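Local coordinates for dimeric protein of unknown function and ferredoxin-like fold (Bacteroides fragilis, PDB 3FMB) that is of unknown function, but forms a dimer of ferredoxin-like chains and belongs to the stress-responsive A/B barrel family, at residues F27-D32 / V40-F45; E50-K55 / K89-H94. One frame throughout, in Å; residues are numbered along the deposited sequence.

Interaction 1: F27-D32 / V40-F45; sequences FKLRDD and VVMNSF
Leu-29 and Phe-27, alternate residues at the end of the inner strand 21-29, send their side chains to Val-41, Met-42 and Phe-45 on helix 35-50. Leu-29 can be followed outward. Its CB leaves the strand toward the helix but is still far from it. CG is turned beside the backbone N, anti to the carbonyl carbon, and stands 5.2 Å from Met-42 CG. CD1 then continues the chain almost fully extended (chi2 -177°), and this straight course delivers the methyl to the helix. There CD1 lies 4.3 Å from Val-41 CG1 and 4.2 Å from Met-42 CG, so one methyl meets two successive helix residues. The other methyl, CD2, stays somewhat farther back, 4.6 Å from Val-41 CG1. Met-42, deposited as selenomethionine, is touched on its CG rather than at its selenium.

The second meeting point is aromatic. Phe-27 CE2 comes 4.0 Å from Phe-45 CZ, and the ring planes stand at 74° with their centroids 5.6 Å apart. The two side chains cross at about a right angle and approach obliquely, CE2 and CZ being the nearest atoms. Phe-45 has CG anti to its backbone N (chi1 -179°), which carries the ring down from the helix to the sheet. No hydrogen bond crosses between the segments: the association is entirely apolar, of modest area, and mostly buried.

Helix segment 40-45 runs roughly antiparallel to strand segment 27-29, their axes approaching to 11.1 Å, as expected for a helix laid on a sheet in the ferredoxin-like fold. Ile-76 of neighbouring strand 76-82 touches Phe-27, Met-42 and Phe-45, while Val-64 of strand 61-66 meets Phe-45. Leu-104, in the loop after helix 95-102, touches both Val-41 and Phe-45.

Interaction 2: E50-K55 / K89-H94; sequences EALPAK and KFYATH. With EDO (1,2-ethanediol), chain F; SO4 (sulfate ion), chain C.
Leu-52 and Tyr-91 make the apolar centre of this contact, where Leu-52 CD1 lies 3.8 Å from Tyr-91 CE1. Leu-52 has CG beside its backbone N, and its CD1 branch is extended (chi2 178°), so that this single methyl reaches the ring. The two side chains cross at about a right angle, and the methyl approaches the ring obliquely. Tyr-91 starts out turned to neither side of the contact, but its chi1 of 153°, some way short of fully anti to the backbone N, swings the ring so that its far end comes nearer to Leu-52. At the ring's edge, near its plane, lies a sulfate oxygen, O1, 3.6 Å from Tyr-91 CE2, and the phenol OH gives it a weak hydrogen bond. Arg-111 and His-23 also bind this sulfate, which probably came from the crystallisation liquor.

Farther along, His-94 turns toward Lys-55, with NE2 4.0 Å from Lys-55 O, a proximity without a hydrogen bond. The ring's polar partner at ND1 lies outside the segments: His-94, with CG anti to the backbone N (chi1 -170°), is the N-cap residue of helix 95-102, and its ND1 accepts from Glu-96 N.

In helix 85-93, Lys-89 folds back on itself, bringing NZ 3.1 Å from ethanediol O2 in a hydrogen bond. Its carbonyl O accepts from both Thr-93 N and, at 2.8 Å, Thr-93 OG1, from opposite faces of its plane.

The contact brings the loop following helix 35-50 against helix 85-93 and its junction with helix 95-102. Ile-59 touches both Leu-52 and Tyr-91, and Ile-62 of strand 61-66 and the ring of Phe-82 also meet Tyr-91.

How the interactions relate
Reading from the N terminus, strand 21-29 runs into the turn that leads to helix 35-50, and interaction 1 closes this short loop, folding the helix back on the strand just left. The chain leaves the helix at 50-55, passes through strands 61-66 and 76-82, and enters helix 85-93, whose end returns to 50-55 in interaction 2, a much longer closure. The two are in series: neither nests within nor crosses the other. The centres of interactions 1 and 2 lie about 20 Å apart, on opposite sides of the chain's centre. Interaction 1 joins helix to sheet, interaction 2 the loop after helix 35-50 to the end of helix 85-93; helix 35-50 leads from one to the other.

Interaction 1: F27-D32 / V40-F45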
ATOM      1  N   PHE A  27      -1.586   7.704  -0.352  1.00 25.85           N
ATOM      2  CA  PHE A  27      -1.965   9.077  -0.103  1.00 25.49           C
ATOM      3  C   PHE A  27      -3.442   9.351  -0.463  1.00 25.54           C
ATOM      4  O   PHE A  27      -3.973   8.874  -1.487  1.00 27.33           O
ATOM      5  CB  PHE A  27      -1.106  10.038  -0.933  1.00 25.43           C
ATOM      6  CG  PHE A  27       0.344   9.974  -0.632  1.00 28.06           C
ATOM      7  CD1 PHE A  27       0.886  10.739   0.387  1.00 32.65           C
ATOM      8  CD2 PHE A  27       1.177   9.151  -1.386  1.00 31.13           C
ATOM      9  CE1 PHE A  27       2.263  10.676   0.678  1.00 35.22           C
ATOM     10  CE2 PHE A  27       2.545   9.100  -1.111  1.00 35.74           C
ATOM     11  CZ  PHE A  27       3.074   9.861  -0.111  1.00 27.64           C
ATOM     12  N   LYS A  28      -4.048  10.212   0.341  1.00 25.58           N
ATOM     13  CA  LYS A  28      -5.379  10.752   0.101  1.00 26.61           C
ATOM     14  C   LYS A  28      -5.271  12.276   0.075  1.00 24.77           C
ATOM     15  O   LYS A  28      -4.719  12.925   0.971  1.00 26.45           O
ATOM     16  CB  LYS A  28      -6.331  10.268   1.193  1.00 27.90           C
ATOM     17  CG  LYS A  28      -7.778  10.720   0.972  1.00 28.46           C
ATOM     18  CD  LYS A  28      -8.753   9.987   1.928  1.00 31.55           C
ATOM     19  CE  LYS A  28     -10.166  10.520   1.788  1.00 40.89           C
ATOM     20  NZ  LYS A  28     -11.207   9.500   2.187  1.00 41.43           N
ATOM     21  N   LEU A  29      -5.832  12.864  -0.953  1.00 24.29           N
ATOM     22  CA  LEU A  29      -5.810  14.285  -1.100  1.00 25.38           C
ATOM     23  C   LEU A  29      -7.077  14.835  -0.480  1.00 23.62           C
ATOM     24  O   LEU A  29      -8.089  14.125  -0.385  1.00 24.91           O
ATOM     25  CB  LEU A  29      -5.725  14.653  -2.574  1.00 23.20           C
ATOM     26  CG  LEU A  29      -4.487  14.131  -3.320  1.00 25.93           C
ATOM     27  CD1 LEU A  29      -4.640  14.720  -4.755  1.00 23.02           C
ATOM     28  CD2 LEU A  29      -3.165  14.510  -2.637  1.00 24.80           C
ATOM     29  N   ARG A  30      -7.047  16.098  -0.073  0.50 25.34           N
ATOM     30  CA  ARG A  30      -8.222  16.712   0.582  0.50 25.50           C
ATOM     31  C   ARG A  30      -9.465  16.657  -0.303  0.50 26.49           C
ATOM     32  O   ARG A  30      -9.414  16.957  -1.494  0.50 26.57           O
ATOM     33  CB  ARG A  30      -7.978  18.181   0.967  0.50 25.26           C
ATOM     34  CG  ARG A  30      -6.858  18.431   1.917  0.50 28.48           C
ATOM     35  CD  ARG A  30      -6.785  19.912   2.274  0.50 27.81           C
ATOM     36  NE  ARG A  30      -6.103  20.668   1.229  0.50 24.58           N
ATOM     37  CZ  ARG A  30      -6.685  21.498   0.367  0.50 26.76           C
ATOM     38  NH1 ARG A  30      -7.990  21.726   0.399  0.50 27.62           N
ATOM     39  NH2 ARG A  30      -5.935  22.121  -0.529  0.50 35.95           N
ATOM     40  N   ASP A  31     -10.591  16.312   0.317  1.00 28.18           N
ATOM     41  CA  ASP A  31     -11.849  16.139  -0.376  1.00 32.53           C
ATOM     42  C   ASP A  31     -12.263  17.362  -1.207  1.00 35.05           C
ATOM     43  O   ASP A  31     -12.797  17.230  -2.299  1.00 37.29           O
ATOM     44  CB  ASP A  31     -12.958  15.839   0.636  1.00 32.79           C
ATOM     45  CG  ASP A  31     -12.944  14.419   1.137  1.00 42.67           C
ATOM     46  OD1 ASP A  31     -12.396  13.518   0.455  1.00 41.88           O
ATOM     47  OD2 ASP A  31     -13.518  14.202   2.236  1.00 51.95           O
ATOM     48  N   ASP A  32     -11.999  18.549  -0.689  1.00 33.58           N
ATOM     49  CA  ASP A  32     -12.444  19.765  -1.341  1.00 35.31           C
ATOM     50  C   ASP A  32     -11.549  20.279  -2.475  1.00 33.80           C
ATOM     51  O   ASP A  32     -11.853  21.301  -3.065  1.00 33.30           O
ATOM     52  CB  ASP A  32     -12.654  20.864  -0.281  1.00 39.12           C
ATOM     53  CG  ASP A  32     -11.350  21.320   0.408  1.00 42.96           C
ATOM     54  OD1 ASP A  32     -10.233  20.857   0.100  1.00 45.03           O
ATOM     55  OD2 ASP A  32     -11.451  22.179   1.305  1.00 53.98           O
ATOM     56  N   VAL A  40      -3.950  16.919 -11.799  1.00 27.01           N
ATOM     57  CA  VAL A  40      -2.680  17.542 -12.120  1.00 26.33           C
ATOM     58  C   VAL A  40      -1.618  17.102 -11.119  1.00 24.12           C
ATOM     59  O   VAL A  40      -0.521  16.689 -11.503  1.00 25.34           O
ATOM     60  CB  VAL A  40      -2.790  19.102 -12.156  1.00 23.52           C
ATOM     61  CG1 VAL A  40      -1.376  19.788 -12.112  1.00 26.40           C
ATOM     62  CG2 VAL A  40      -3.636  19.545 -13.386  1.00 23.14           C
ATOM     63  N   VAL A  41      -1.962  17.195  -9.846  1.00 23.20           N
ATOM     64  CA  VAL A  41      -1.082  16.755  -8.771  1.00 26.12           C
ATOM     65  C   VAL A  41      -0.718  15.270  -8.866  1.00 26.27           C
ATOM     66  O   VAL A  41       0.454  14.917  -8.767  1.00 27.26           O
ATOM     67  CB  VAL A  41      -1.730  17.057  -7.405  1.00 24.59           C
ATOM     68  CG1 VAL A  41      -0.956  16.348  -6.260  1.00 27.87           C
ATOM     69  CG2 VAL A  41      -1.779  18.589  -7.182  1.00 27.16           C
HETATM   70  N   MSE A  42      -1.735  14.418  -9.058  1.00 27.88           N
HETATM   71  CA  MSE A  42      -1.530  12.966  -9.194  1.00 25.90           C
HETATM   72  C   MSE A  42      -0.587  12.619 -10.339  1.00 27.72           C
HETATM   73  O   MSE A  42       0.380  11.874 -10.146  1.00 26.40           O
HETATM   74  CB  MSE A  42      -2.885  12.268  -9.377  1.00 25.46           C
HETATM   75  CG  MSE A  42      -3.742  12.275  -8.091  1.00 25.98           C
HETATM   76 SE   MSE A  42      -5.577  11.913  -8.364  0.75 23.77          SE
HETATM   77  CE  MSE A  42      -5.506  10.076  -8.998  1.00 29.47           C
ATOM     78  N   ASN A  43      -0.854  13.166 -11.521  1.00 28.33           N
ATOM     79  CA  ASN A  43      -0.002  12.956 -12.693  1.00 27.62           C
ATOM     80  C   ASN A  43       1.416  13.490 -12.450  1.00 27.86           C
ATOM     81  O   ASN A  43       2.410  12.793 -12.701  1.00 27.28           O
ATOM     82  CB  ASN A  43      -0.628  13.586 -13.953  1.00 27.83           C
ATOM     83  CG  ASN A  43      -1.819  12.794 -14.508  1.00 30.78           C
ATOM     84  OD1 ASN A  43      -1.945  11.611 -14.278  1.00 29.22           O
ATOM     85  ND2 ASN A  43      -2.674  13.467 -15.275  1.00 30.07           N
ATOM     86  N   SER A  44       1.530  14.703 -11.935  1.00 27.04           N
ATOM     87  CA  SER A  44       2.846  15.293 -11.716  1.00 28.18           C
ATOM     88  C   SER A  44       3.698  14.469 -10.734  1.00 28.05           C
ATOM     89  O   SER A  44       4.886  14.238 -10.981  1.00 29.11           O
ATOM     90  CB  SER A  44       2.733  16.740 -11.235  1.00 29.24           C
ATOM     91  OG  SER A  44       2.255  17.540 -12.280  1.00 36.85           O
ATOM     92  N   PHE A  45       3.071  14.031  -9.640  1.00 28.23           N
ATOM     93  CA  PHE A  45       3.703  13.185  -8.617  1.00 26.60           C
ATOM     94  C   PHE A  45       4.151  11.858  -9.206  1.00 28.75           C
ATOM     95  O   PHE A  45       5.274  11.472  -9.019  1.00 26.55           O
ATOM     96  CB  PHE A  45       2.735  12.925  -7.478  1.00 28.62           C
ATOM     97  CG  PHE A  45       3.312  12.081  -6.375  1.00 27.37           C
ATOM     98  CD1 PHE A  45       4.286  12.610  -5.520  1.00 27.00           C
ATOM     99  CD2 PHE A  45       2.926  10.764  -6.199  1.00 25.95           C
ATOM    100  CE1 PHE A  45       4.819  11.846  -4.493  1.00 26.32           C
ATOM    101  CE2 PHE A  45       3.480   9.996  -5.145  1.00 24.26           C
ATOM    102  CZ  PHE A  45       4.427  10.571  -4.318  1.00 26.70           C
TER

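Interaction 2: E50-K55 / K89-H94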
ATOM      1  N   GLU A  50       8.570   8.369 -10.661  1.00 31.14           N
ATOM      2  CA  GLU A  50       9.025   7.381 -11.609  1.00 33.20           C
ATOM      3  C   GLU A  50      10.354   7.780 -12.310  1.00 31.99           C
ATOM      4  O   GLU A  50      11.048   6.913 -12.801  1.00 33.21           O
ATOM      5  CB  GLU A  50       7.867   6.992 -12.549  1.00 34.09           C
ATOM      6  CG  GLU A  50       6.793   6.211 -11.731  1.00 32.66           C
ATOM      7  CD  GLU A  50       5.615   5.649 -12.533  1.00 41.29           C
ATOM      8  OE1 GLU A  50       5.429   6.081 -13.679  1.00 31.91           O
ATOM      9  OE2 GLU A  50       4.881   4.758 -12.011  1.00 33.60           O
ATOM     10  N   ALA A  51      10.729   9.060 -12.250  1.00 31.29           N
ATOM     11  CA  ALA A  51      12.018   9.556 -12.737  1.00 28.95           C
ATOM     12  C   ALA A  51      13.172   9.376 -11.736  1.00 28.28           C
ATOM     13  O   ALA A  51      14.335   9.588 -12.087  1.00 28.78           O
ATOM     14  CB  ALA A  51      11.923  11.021 -13.137  1.00 28.74           C
ATOM     15  N   LEU A  52      12.877   8.965 -10.513  1.00 26.60           N
ATOM     16  CA  LEU A  52      13.893   8.913  -9.458  1.00 27.29           C
ATOM     17  C   LEU A  52      14.930   7.806  -9.583  1.00 24.98           C
ATOM     18  O   LEU A  52      16.068   8.011  -9.190  1.00 24.85           O
ATOM     19  CB  LEU A  52      13.218   8.819  -8.081  1.00 25.32           C
ATOM     20  CG  LEU A  52      12.388  10.016  -7.590  1.00 26.07           C
ATOM     21  CD1 LEU A  52      11.767   9.677  -6.226  1.00 25.79           C
ATOM     22  CD2 LEU A  52      13.261  11.276  -7.537  1.00 23.62           C
ATOM     23  N   PRO A  53      14.560   6.618 -10.098  1.00 25.40           N
ATOM     24  CA  PRO A  53      15.630   5.586 -10.163  1.00 28.21           C
ATOM     25  C   PRO A  53      16.932   6.001 -10.857  1.00 28.30           C
ATOM     26  O   PRO A  53      18.006   5.554 -10.450  1.00 29.85           O
ATOM     27  CB  PRO A  53      14.934   4.397 -10.854  1.00 27.62           C
ATOM     28  CG  PRO A  53      13.472   4.595 -10.559  1.00 27.82           C
ATOM     29  CD  PRO A  53      13.256   6.083 -10.549  1.00 26.25           C
ATOM     30  N   ALA A  54      16.864   6.876 -11.857  1.00 29.71           N
ATOM     31  CA  ALA A  54      18.069   7.377 -12.527  1.00 29.39           C
ATOM     32  C   ALA A  54      18.942   8.288 -11.645  1.00 30.57           C
ATOM     33  O   ALA A  54      20.152   8.434 -11.896  1.00 29.66           O
ATOM     34  CB  ALA A  54      17.692   8.108 -13.792  1.00 28.51           C
ATOM     35  N   LYS A  55      18.319   8.903 -10.646  0.50 29.22           N
ATOM     36  CA  LYS A  55      18.985   9.795  -9.705  0.50 29.70           C
ATOM     37  C   LYS A  55      19.374   9.067  -8.411  0.50 29.78           C
ATOM     38  O   LYS A  55      20.409   9.353  -7.833  0.50 28.48           O
ATOM     39  CB  LYS A  55      18.063  10.972  -9.361  0.50 30.97           C
ATOM     40  CG  LYS A  55      17.694  11.892 -10.536  0.50 31.96           C
ATOM     41  CD  LYS A  55      18.936  12.368 -11.291  0.50 31.13           C
ATOM     42  CE  LYS A  55      18.674  13.596 -12.159  0.50 33.97           C
ATOM     43  NZ  LYS A  55      19.146  14.856 -11.511  0.50 38.10           N
ATOM     44  N   LYS A  89      15.453   5.262   4.017  1.00 27.86           N
ATOM     45  CA  LYS A  89      15.646   6.569   4.608  1.00 26.84           C
ATOM     46  C   LYS A  89      16.541   7.456   3.717  1.00 24.30           C
ATOM     47  O   LYS A  89      16.300   8.666   3.575  1.00 24.60           O
ATOM     48  CB  LYS A  89      16.184   6.446   6.005  1.00 26.39           C
ATOM     49  CG  LYS A  89      16.529   7.810   6.639  1.00 36.54           C
ATOM     50  CD  LYS A  89      16.111   7.955   8.107  1.00 51.42           C
ATOM     51  CE  LYS A  89      15.321   9.248   8.317  1.00 54.83           C
ATOM     52  NZ  LYS A  89      13.967   9.126   7.700  1.00 61.08           N
ATOM     53  N   PHE A  90      17.549   6.849   3.100  1.00 25.41           N
ATOM     54  CA  PHE A  90      18.374   7.552   2.097  1.00 24.62           C
ATOM     55  C   PHE A  90      17.523   8.112   0.960  1.00 25.95           C
ATOM     56  O   PHE A  90      17.617   9.287   0.591  1.00 23.86           O
ATOM     57  CB  PHE A  90      19.438   6.594   1.577  1.00 23.76           C
ATOM     58  CG  PHE A  90      20.394   7.193   0.623  1.00 23.27           C
ATOM     59  CD1 PHE A  90      21.629   7.678   1.069  1.00 24.17           C
ATOM     60  CD2 PHE A  90      20.090   7.278  -0.729  1.00 25.68           C
ATOM     61  CE1 PHE A  90      22.512   8.215   0.197  1.00 23.31           C
ATOM     62  CE2 PHE A  90      21.006   7.838  -1.622  1.00 22.83           C
ATOM     63  CZ  PHE A  90      22.178   8.297  -1.169  1.00 20.74           C
ATOM     64  N   TYR A  91      16.689   7.250   0.396  1.00 24.98           N
ATOM     65  CA  TYR A  91      15.684   7.665  -0.583  1.00 24.84           C
ATOM     66  C   TYR A  91      14.741   8.766  -0.065  1.00 23.23           C
ATOM     67  O   TYR A  91      14.484   9.756  -0.750  1.00 25.23           O
ATOM     68  CB  TYR A  91      14.880   6.429  -1.002  1.00 27.45           C
ATOM     69  CG  TYR A  91      13.475   6.706  -1.466  1.00 25.89           C
ATOM     70  CD1 TYR A  91      13.206   7.048  -2.793  1.00 26.32           C
ATOM     71  CD2 TYR A  91      12.408   6.605  -0.582  1.00 31.03           C
ATOM     72  CE1 TYR A  91      11.880   7.271  -3.225  1.00 29.38           C
ATOM     73  CE2 TYR A  91      11.118   6.843  -0.987  1.00 30.63           C
ATOM     74  CZ  TYR A  91      10.857   7.166  -2.296  1.00 30.53           C
ATOM     75  OH  TYR A  91       9.588   7.401  -2.641  1.00 34.06           O
ATOM     76  N   ALA A  92      14.218   8.600   1.147  1.00 23.77           N
ATOM     77  CA  ALA A  92      13.191   9.532   1.657  1.00 26.18           C
ATOM     78  C   ALA A  92      13.727  10.970   1.795  1.00 27.56           C
ATOM     79  O   ALA A  92      13.048  11.956   1.480  1.00 24.54           O
ATOM     80  CB  ALA A  92      12.606   9.025   2.990  1.00 25.04           C
ATOM     81  N   THR A  93      14.970  11.071   2.236  1.00 23.85           N
ATOM     82  CA  THR A  93      15.662  12.362   2.481  1.00 24.35           C
ATOM     83  C   THR A  93      16.362  12.947   1.262  1.00 24.58           C
ATOM     84  O   THR A  93      16.868  14.077   1.309  1.00 24.54           O
ATOM     85  CB  THR A  93      16.675  12.214   3.625  1.00 26.04           C
ATOM     86  OG1 THR A  93      17.588  11.137   3.329  1.00 22.72           O
ATOM     87  CG2 THR A  93      15.959  11.937   4.934  1.00 25.55           C
ATOM     88  N   HIS A  94      16.422  12.172   0.174  1.00 22.38           N
ATOM     89  CA  HIS A  94      17.155  12.587  -1.015  1.00 23.34           C
ATOM     90  C   HIS A  94      16.468  13.822  -1.630  1.00 23.84           C
ATOM     91  O   HIS A  94      15.262  13.839  -1.744  1.00 23.48           O
ATOM     92  CB  HIS A  94      17.228  11.448  -2.034  1.00 22.99           C
ATOM     93  CG  HIS A  94      18.158  11.703  -3.178  1.00 22.88           C
ATOM     94  ND1 HIS A  94      17.860  12.583  -4.199  1.00 24.88           N
ATOM     95  CD2 HIS A  94      19.343  11.136  -3.506  1.00 23.44           C
ATOM     96  CE1 HIS A  94      18.837  12.558  -5.089  1.00 26.11           C
ATOM     97  NE2 HIS A  94      19.758  11.709  -4.679  1.00 27.55           N
TER
HETATM   98  C1  EDO F 101      11.864   6.080   8.254  1.00 42.27           C
HETATM   99  O1  EDO F 101      10.639   6.540   8.862  1.00 52.82           O
HETATM  100  C2  EDO F 101      11.723   5.941   6.740  1.00 48.50           C
HETATM  101  O2  EDO F 101      12.504   6.931   6.001  1.00 54.10           O
HETATM  102  S   SO4 C 100       7.696   8.449   1.581  1.00 31.69           S
HETATM  103  O1  SO4 C 100       7.866   7.611   0.307  1.00 27.09           O
HETATM  104  O2  SO4 C 100       8.528   9.649   1.611  1.00 31.91           O
HETATM  105  O3  SO4 C 100       7.967   7.711   2.840  1.00 29.92           O
HETATM  106  O4  SO4 C 100       6.321   9.000   1.678  1.00 32.59           O